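Local coordinates for protein Mannose/sialic acid-binding lectin (Polygonatum cyrtonema, PDB 3A0C) that probably binds carbohydrate, mannose in particular, as a bulb-type lectin domain of the beta-prism II fold that assembles as a dimer, at residues P7-T12 and G52-L57; L57-N62 and E82-L87. One frame throughout, in Å; residues are numbered along the deposited sequence.

Contact 1 of 2, residues P7-T12 and G52-L57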
ATOM      1  N   PRO A   7       8.466  -9.551   3.084  1.00 18.58           N
ATOM      2  CA  PRO A   7       9.338  -9.182   4.208  1.00 19.62           C
ATOM      3  C   PRO A   7      10.437  -8.273   3.694  1.00 19.22           C
ATOM      4  O   PRO A   7      11.589  -8.385   4.097  1.00 21.06           O
ATOM      5  CB  PRO A   7       9.880 -10.523   4.665  1.00 19.78           C
ATOM      6  CG  PRO A   7      10.144 -11.184   3.348  1.00 20.48           C
ATOM      7  CD  PRO A   7       8.916 -10.821   2.491  1.00 18.92           C
ATOM      8  N   ASN A   8      10.060  -7.387   2.781  1.00 17.07           N
ATOM      9  CA  ASN A   8      10.988  -6.449   2.188  1.00 17.85           C
ATOM     10  C   ASN A   8      11.552  -5.472   3.204  1.00 17.29           C
ATOM     11  O   ASN A   8      11.077  -5.390   4.329  1.00 18.29           O
ATOM     12  CB  ASN A   8      10.296  -5.694   1.048  1.00 18.11           C
ATOM     13  CG  ASN A   8      10.979  -5.920  -0.293  1.00 19.81           C
ATOM     14  OD1 ASN A   8      11.353  -7.049  -0.630  1.00 19.38           O
ATOM     15  ND2 ASN A   8      11.148  -4.845  -1.067  1.00 21.34           N
ATOM     16  N   SER A   9      12.566  -4.728   2.788  1.00 16.13           N
ATOM     17  CA  SER A   9      13.204  -3.765   3.659  1.00 16.19           C
ATOM     18  C   SER A   9      13.564  -2.469   2.957  1.00 15.98           C
ATOM     19  O   SER A   9      13.698  -2.416   1.742  1.00 15.43           O
ATOM     20  CB  SER A   9      14.461  -4.391   4.268  1.00 17.90           C
ATOM     21  OG  SER A   9      15.333  -3.402   4.785  1.00 21.78           O
ATOM     22  N   LEU A  10      13.680  -1.411   3.745  1.00 18.11           N
ATOM     23  CA  LEU A  10      14.082  -0.097   3.256  1.00 18.82           C
ATOM     24  C   LEU A  10      15.493   0.131   3.822  1.00 19.17           C
ATOM     25  O   LEU A  10      15.648   0.539   4.972  1.00 21.49           O
ATOM     26  CB  LEU A  10      13.156   0.992   3.791  1.00 17.66           C
ATOM     27  CG  LEU A  10      11.863   1.301   3.070  1.00 18.81           C
ATOM     28  CD1 LEU A  10      11.264   2.545   3.717  1.00 18.78           C
ATOM     29  CD2 LEU A  10      12.127   1.572   1.603  1.00 19.30           C
ATOM     30  N   PHE A  11      16.514  -0.152   3.030  1.00 18.37           N
ATOM     31  CA  PHE A  11      17.874   0.022   3.497  1.00 18.65           C
ATOM     32  C   PHE A  11      18.243   1.489   3.649  1.00 19.66           C
ATOM     33  O   PHE A  11      17.444   2.381   3.324  1.00 19.09           O
ATOM     34  CB  PHE A  11      18.832  -0.697   2.558  1.00 19.23           C
ATOM     35  CG  PHE A  11      18.566  -2.173   2.453  1.00 21.32           C
ATOM     36  CD1 PHE A  11      17.700  -2.674   1.484  1.00 20.54           C
ATOM     37  CD2 PHE A  11      19.139  -3.058   3.364  1.00 21.62           C
ATOM     38  CE1 PHE A  11      17.407  -4.040   1.426  1.00 22.08           C
ATOM     39  CE2 PHE A  11      18.855  -4.423   3.319  1.00 21.37           C
ATOM     40  CZ  PHE A  11      17.989  -4.916   2.351  1.00 22.36           C
ATOM     41  N   THR A  12      19.446   1.739   4.164  1.00 20.63           N
ATOM     42  CA  THR A  12      19.910   3.102   4.391  1.00 22.36           C
ATOM     43  C   THR A  12      19.756   3.961   3.149  1.00 21.16           C
ATOM     44  O   THR A  12      20.125   3.559   2.058  1.00 20.89           O
ATOM     45  CB  THR A  12      21.389   3.124   4.854  1.00 23.37           C
ATOM     46  OG1 THR A  12      21.504   2.417   6.093  1.00 26.08           O
ATOM     47  CG2 THR A  12      21.865   4.548   5.057  1.00 25.10           C
ATOM     48  N   GLY A  52      24.324   1.868   9.280  1.00 23.03           N
ATOM     49  CA  GLY A  52      23.845   0.944   8.278  1.00 24.05           C
ATOM     50  C   GLY A  52      22.495   0.341   8.608  1.00 23.48           C
ATOM     51  O   GLY A  52      22.275  -0.839   8.376  1.00 23.62           O
ATOM     52  N   CYS A  53      21.589   1.142   9.148  1.00 24.46           N
ATOM     53  CA  CYS A  53      20.251   0.651   9.482  1.00 25.53           C
ATOM     54  C   CYS A  53      19.366   0.360   8.261  1.00 22.88           C
ATOM     55  O   CYS A  53      19.582   0.893   7.166  1.00 20.50           O
ATOM     56  CB  CYS A  53      19.510   1.649  10.379  1.00 29.36           C
ATOM     57  SG  CYS A  53      19.986   1.612  12.132  1.00 35.30           S
ATOM     58  N   ARG A  54      18.377  -0.503   8.483  1.00 20.96           N
ATOM     59  CA  ARG A  54      17.398  -0.882   7.473  1.00 19.41           C
ATOM     60  C   ARG A  54      16.078  -1.047   8.211  1.00 17.83           C
ATOM     61  O   ARG A  54      16.061  -1.396   9.382  1.00 16.57           O
ATOM     62  CB  ARG A  54      17.774  -2.198   6.793  1.00 18.50           C
ATOM     63  CG  ARG A  54      17.793  -3.402   7.707  1.00 22.53           C
ATOM     64  CD  ARG A  54      18.215  -4.656   6.955  1.00 24.32           C
ATOM     65  NE  ARG A  54      18.784  -5.672   7.840  1.00 26.28           N
ATOM     66  CZ  ARG A  54      18.072  -6.517   8.574  1.00 26.73           C
ATOM     67  NH1 ARG A  54      16.745  -6.486   8.540  1.00 29.56           N
ATOM     68  NH2 ARG A  54      18.693  -7.392   9.345  1.00 26.34           N
ATOM     69  N   LEU A  55      14.977  -0.760   7.537  1.00 16.86           N
ATOM     70  CA  LEU A  55      13.662  -0.905   8.144  1.00 16.89           C
ATOM     71  C   LEU A  55      13.034  -2.127   7.505  1.00 16.50           C
ATOM     72  O   LEU A  55      12.742  -2.131   6.317  1.00 19.64           O
ATOM     73  CB  LEU A  55      12.796   0.329   7.866  1.00 17.10           C
ATOM     74  CG  LEU A  55      11.368   0.218   8.416  1.00 17.17           C
ATOM     75  CD1 LEU A  55      11.304   0.716   9.855  1.00 13.56           C
ATOM     76  CD2 LEU A  55      10.434   1.010   7.527  1.00 15.72           C
ATOM     77  N   THR A  56      12.827  -3.170   8.290  1.00 16.61           N
ATOM     78  CA  THR A  56      12.260  -4.389   7.766  1.00 14.38           C
ATOM     79  C   THR A  56      10.843  -4.606   8.271  1.00 14.09           C
ATOM     80  O   THR A  56      10.572  -4.429   9.460  1.00 14.27           O
ATOM     81  CB  THR A  56      13.113  -5.612   8.182  1.00 14.36           C
ATOM     82  OG1 THR A  56      14.477  -5.403   7.802  1.00 15.18           O
ATOM     83  CG2 THR A  56      12.610  -6.863   7.517  1.00 12.98           C
ATOM     84  N   LEU A  57       9.935  -4.950   7.356  1.00 13.09           N
ATOM     85  CA  LEU A  57       8.565  -5.286   7.735  1.00 13.33           C
ATOM     86  C   LEU A  57       8.469  -6.822   7.595  1.00 13.84           C
ATOM     87  O   LEU A  57       8.476  -7.351   6.492  1.00 12.39           O
ATOM     88  CB  LEU A  57       7.534  -4.606   6.818  1.00 13.58           C
ATOM     89  CG  LEU A  57       6.070  -5.024   7.064  1.00 13.16           C
ATOM     90  CD1 LEU A  57       5.683  -4.697   8.484  1.00 13.44           C
ATOM     91  CD2 LEU A  57       5.136  -4.325   6.101  1.00 12.61           C
TER
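Leu-10 and Leu-55 face each other as the antiparallel hydrogen-bonded pair that joins strand 9-10 to strand 54-57. The amide of Leu-10 donates to Leu-55 O at 2.8 Å, and Leu-55 N returns a bond to Leu-10 O at 3.0 Å. Leu-55 O also receives a weak bond from the hydroxyl of Ser-9. Ser-9 and Thr-56 form the neighbouring non-hydrogen-bonded pair, and beyond it Leu-57 N donates to Asn-8 O at 3.3 Å. Leu-57 O, by contrast, is buried without a hydrogen-bond donor; the CA-H of Pro-7 approaches it, with CA 3.1 Å from that oxygen. At the other end Thr-12 OG1, anti to its own carbonyl carbon (chi1 -61°), donates to Cys-53 O over 2.7 Å, in the carbonyl plane on a lone pair; Cys-53 is itself disulfide-bonded to Cys-30. Arg-54 runs beside Phe-11, its CD 3.7 Å from Phe-11 CE2, and Ser-9 OG sits over the centre of that ring. Arg-54 NH1 donates to Thr-56 OG1, while NH2 has a weak bond to Asn-70. Strand 9-10 edges a four-stranded antiparallel sheet, one face of the beta-prism II fold; strand 63-66 flanks 54-57 beyond, and Phe-32 of strand 32-36 packs on both leucines.

Contact 2 of 2, residues L57-N62 and E82-L87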
ATOM      1  N   LEU A  57       9.935  -4.950   7.356  1.00 13.09           N
ATOM      2  CA  LEU A  57       8.565  -5.286   7.735  1.00 13.33           C
ATOM      3  C   LEU A  57       8.469  -6.822   7.595  1.00 13.84           C
ATOM      4  O   LEU A  57       8.476  -7.351   6.492  1.00 12.39           O
ATOM      5  CB  LEU A  57       7.534  -4.606   6.818  1.00 13.58           C
ATOM      6  CG  LEU A  57       6.070  -5.024   7.064  1.00 13.16           C
ATOM      7  CD1 LEU A  57       5.683  -4.697   8.484  1.00 13.44           C
ATOM      8  CD2 LEU A  57       5.136  -4.325   6.101  1.00 12.61           C
ATOM      9  N   HIS A  58       8.409  -7.530   8.715  1.00 16.01           N
ATOM     10  CA  HIS A  58       8.332  -8.991   8.710  1.00 17.86           C
ATOM     11  C   HIS A  58       6.955  -9.497   8.311  1.00 19.96           C
ATOM     12  O   HIS A  58       5.976  -8.751   8.345  1.00 21.97           O
ATOM     13  CB  HIS A  58       8.684  -9.534  10.096  1.00 16.99           C
ATOM     14  CG  HIS A  58      10.072  -9.201  10.532  1.00 18.10           C
ATOM     15  ND1 HIS A  58      11.186  -9.742   9.927  1.00 18.06           N
ATOM     16  CD2 HIS A  58      10.532  -8.346  11.475  1.00 17.87           C
ATOM     17  CE1 HIS A  58      12.273  -9.233  10.479  1.00 19.07           C
ATOM     18  NE2 HIS A  58      11.905  -8.382  11.421  1.00 18.41           N
ATOM     19  N   ASN A  59       6.878 -10.776   7.954  1.00 21.44           N
ATOM     20  CA  ASN A  59       5.610 -11.365   7.542  1.00 22.11           C
ATOM     21  C   ASN A  59       4.595 -11.493   8.657  1.00 21.98           C
ATOM     22  O   ASN A  59       3.462 -11.903   8.405  1.00 23.37           O
ATOM     23  CB  ASN A  59       5.815 -12.746   6.921  1.00 23.98           C
ATOM     24  CG  ASN A  59       6.553 -12.696   5.606  1.00 24.21           C
ATOM     25  OD1 ASN A  59       6.307 -11.833   4.774  1.00 24.70           O
ATOM     26  ND2 ASN A  59       7.455 -13.642   5.406  1.00 26.20           N
ATOM     27  N   ASN A  60       4.989 -11.164   9.886  1.00 21.74           N
ATOM     28  CA  ASN A  60       4.056 -11.245  11.006  1.00 19.65           C
ATOM     29  C   ASN A  60       3.500  -9.875  11.403  1.00 18.39           C
ATOM     30  O   ASN A  60       2.760  -9.755  12.373  1.00 17.62           O
ATOM     31  CB  ASN A  60       4.690 -11.954  12.216  1.00 20.67           C
ATOM     32  CG  ASN A  60       5.853 -11.194  12.812  1.00 20.65           C
ATOM     33  OD1 ASN A  60       6.338 -10.221  12.245  1.00 22.16           O
ATOM     34  ND2 ASN A  60       6.314 -11.644  13.969  1.00 22.02           N
ATOM     35  N   GLY A  61       3.847  -8.848  10.630  1.00 17.79           N
ATOM     36  CA  GLY A  61       3.320  -7.524  10.892  1.00 15.50           C
ATOM     37  C   GLY A  61       4.192  -6.652  11.750  1.00 13.42           C
ATOM     38  O   GLY A  61       3.846  -5.507  12.017  1.00 14.22           O
ATOM     39  N   ASN A  62       5.328  -7.181  12.173  1.00 12.47           N
ATOM     40  CA  ASN A  62       6.225  -6.410  13.010  1.00 12.31           C
ATOM     41  C   ASN A  62       7.187  -5.598  12.156  1.00 12.94           C
ATOM     42  O   ASN A  62       7.869  -6.140  11.293  1.00 13.89           O
ATOM     43  CB  ASN A  62       6.994  -7.342  13.969  1.00 10.89           C
ATOM     44  CG  ASN A  62       7.745  -6.580  15.058  1.00 10.68           C
ATOM     45  OD1 ASN A  62       7.250  -5.588  15.584  1.00 11.76           O
ATOM     46  ND2 ASN A  62       8.928  -7.048  15.404  1.00 11.93           N
ATOM     47  N   GLU A  82       1.428 -14.957  11.180  1.00 25.71           N
ATOM     48  CA  GLU A  82       2.458 -15.121  10.166  1.00 26.23           C
ATOM     49  C   GLU A  82       1.776 -15.223   8.803  1.00 25.44           C
ATOM     50  O   GLU A  82       1.197 -16.248   8.479  1.00 25.29           O
ATOM     51  CB  GLU A  82       3.242 -16.396  10.475  1.00 27.84           C
ATOM     52  CG  GLU A  82       4.307 -16.757   9.485  1.00 31.39           C
ATOM     53  CD  GLU A  82       5.357 -15.694   9.359  1.00 33.79           C
ATOM     54  OE1 GLU A  82       5.912 -15.265  10.390  1.00 35.95           O
ATOM     55  OE2 GLU A  82       5.631 -15.297   8.214  1.00 37.47           O
ATOM     56  N   ASP A  83       1.847 -14.157   8.012  1.00 24.93           N
ATOM     57  CA  ASP A  83       1.201 -14.123   6.700  1.00 24.62           C
ATOM     58  C   ASP A  83       2.027 -13.173   5.835  1.00 24.06           C
ATOM     59  O   ASP A  83       3.222 -13.398   5.631  1.00 22.95           O
ATOM     60  CB  ASP A  83      -0.245 -13.602   6.858  1.00 26.70           C
ATOM     61  CG  ASP A  83      -1.113 -13.842   5.626  1.00 27.39           C
ATOM     62  OD1 ASP A  83      -0.785 -13.314   4.546  1.00 28.68           O
ATOM     63  OD2 ASP A  83      -2.133 -14.557   5.744  1.00 29.51           O
ATOM     64  N   HIS A  84       1.379 -12.121   5.339  1.00 23.13           N
ATOM     65  CA  HIS A  84       2.023 -11.089   4.526  1.00 20.64           C
ATOM     66  C   HIS A  84       1.338  -9.760   4.842  1.00 18.84           C
ATOM     67  O   HIS A  84       0.118  -9.700   4.920  1.00 17.71           O
ATOM     68  CB  HIS A  84       1.906 -11.418   3.034  1.00 23.12           C
ATOM     69  CG  HIS A  84       2.853 -12.488   2.575  1.00 24.18           C
ATOM     70  ND1 HIS A  84       4.226 -12.326   2.582  1.00 23.36           N
ATOM     71  CD2 HIS A  84       2.624 -13.745   2.127  1.00 22.65           C
ATOM     72  CE1 HIS A  84       4.797 -13.440   2.160  1.00 22.30           C
ATOM     73  NE2 HIS A  84       3.849 -14.316   1.878  1.00 22.56           N
ATOM     74  N   TYR A  85       2.140  -8.717   5.053  1.00 17.59           N
ATOM     75  CA  TYR A  85       1.649  -7.382   5.389  1.00 16.19           C
ATOM     76  C   TYR A  85       2.274  -6.327   4.486  1.00 15.73           C
ATOM     77  O   TYR A  85       3.151  -6.631   3.659  1.00 15.20           O
ATOM     78  CB  TYR A  85       1.979  -7.047   6.847  1.00 17.32           C
ATOM     79  CG  TYR A  85       1.328  -7.970   7.843  1.00 17.57           C
ATOM     80  CD1 TYR A  85       1.730  -9.306   7.959  1.00 18.69           C
ATOM     81  CD2 TYR A  85       0.282  -7.523   8.648  1.00 19.09           C
ATOM     82  CE1 TYR A  85       1.096 -10.182   8.858  1.00 19.99           C
ATOM     83  CE2 TYR A  85      -0.362  -8.382   9.553  1.00 21.08           C
ATOM     84  CZ  TYR A  85       0.050  -9.713   9.650  1.00 21.73           C
ATOM     85  OH  TYR A  85      -0.581 -10.565  10.532  1.00 21.43           O
ATOM     86  N   VAL A  86       1.836  -5.082   4.658  1.00 14.39           N
ATOM     87  CA  VAL A  86       2.334  -3.992   3.834  1.00 13.66           C
ATOM     88  C   VAL A  86       2.400  -2.696   4.651  1.00 13.82           C
ATOM     89  O   VAL A  86       1.560  -2.453   5.516  1.00 16.20           O
ATOM     90  CB  VAL A  86       1.404  -3.785   2.562  1.00 13.22           C
ATOM     91  CG1 VAL A  86       0.024  -3.252   2.982  1.00 10.68           C
ATOM     92  CG2 VAL A  86       2.067  -2.858   1.554  1.00 11.25           C
ATOM     93  N   LEU A  87       3.412  -1.885   4.377  1.00 13.42           N
ATOM     94  CA  LEU A  87       3.610  -0.600   5.035  1.00 11.72           C
ATOM     95  C   LEU A  87       3.279   0.427   3.949  1.00 11.94           C
ATOM     96  O   LEU A  87       3.943   0.460   2.909  1.00 13.76           O
ATOM     97  CB  LEU A  87       5.073  -0.468   5.461  1.00 12.00           C
ATOM     98  CG  LEU A  87       5.536   0.733   6.285  1.00 14.21           C
ATOM     99  CD1 LEU A  87       7.028   0.604   6.539  1.00 18.50           C
ATOM    100  CD2 LEU A  87       5.269   2.026   5.555  1.00 18.10           C
TER
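Tyr-85 lays its ring flat against the beta turn of residues 58-61, one face on Gly-61. From CB, which lies 4.2 Å from Leu-57 CD2, a chi1 of -62° (CG anti to the carbonyl carbon) carries the ring onto the glycine: Gly-61 CA stands 3.6 Å from the ring centroid, only 10° off the normal, a CH-pi contact. CG, CD2 and CE2 all lie against this same CA, CD1 reaches Gly-61 N, and CE1 brings the ring edge close to Asn-59 O. CZ approaches the Asn-60 carbonyl, and at the tip OH bonds to the backbone oxygen of Lys-81, which fixes the far end of the ring. Asn-59 O accepts a hydrogen bond from Asp-83 N at 2.8 Å, tying the turn to the chain two residues before the tyrosine. Just past the turn, the amide of Asn-62 donates to Asn-60 OD1, an Asx turn. Leu-57 CD2 comes within 3.4 Å of Leu-87 N and also meets Leu-87 CB. The turn connects strands 54-57 and 63-66 of one sheet; Tyr-85 leads into strand 86-89, central in another between 3-5 and 95-104, and packs on Pro-100 and on Val-102 of the second subunit.

The centres of contacts 1 and 2 lie about 13 Å apart, and contact 1 closes before contact 2 opens along the chain. Leu-57 belongs to both: it ends strand 54-57, directly before the turn that leads to strand 63-66. Contact 1 is pairing within one four-stranded sheet, whereas contact 2 crosses from that sheet to the three-stranded one holding strand 86-89. They also touch directly, Leu-55 CD2 lying 3.6 Å from Leu-87 CD1. Together they tie an N-terminal segment, a middle hairpin and a later strand, 86-89, into one bulb-type lectin domain, consistent with the beta-prism II fold, in which three antiparallel sheets enclose a common core.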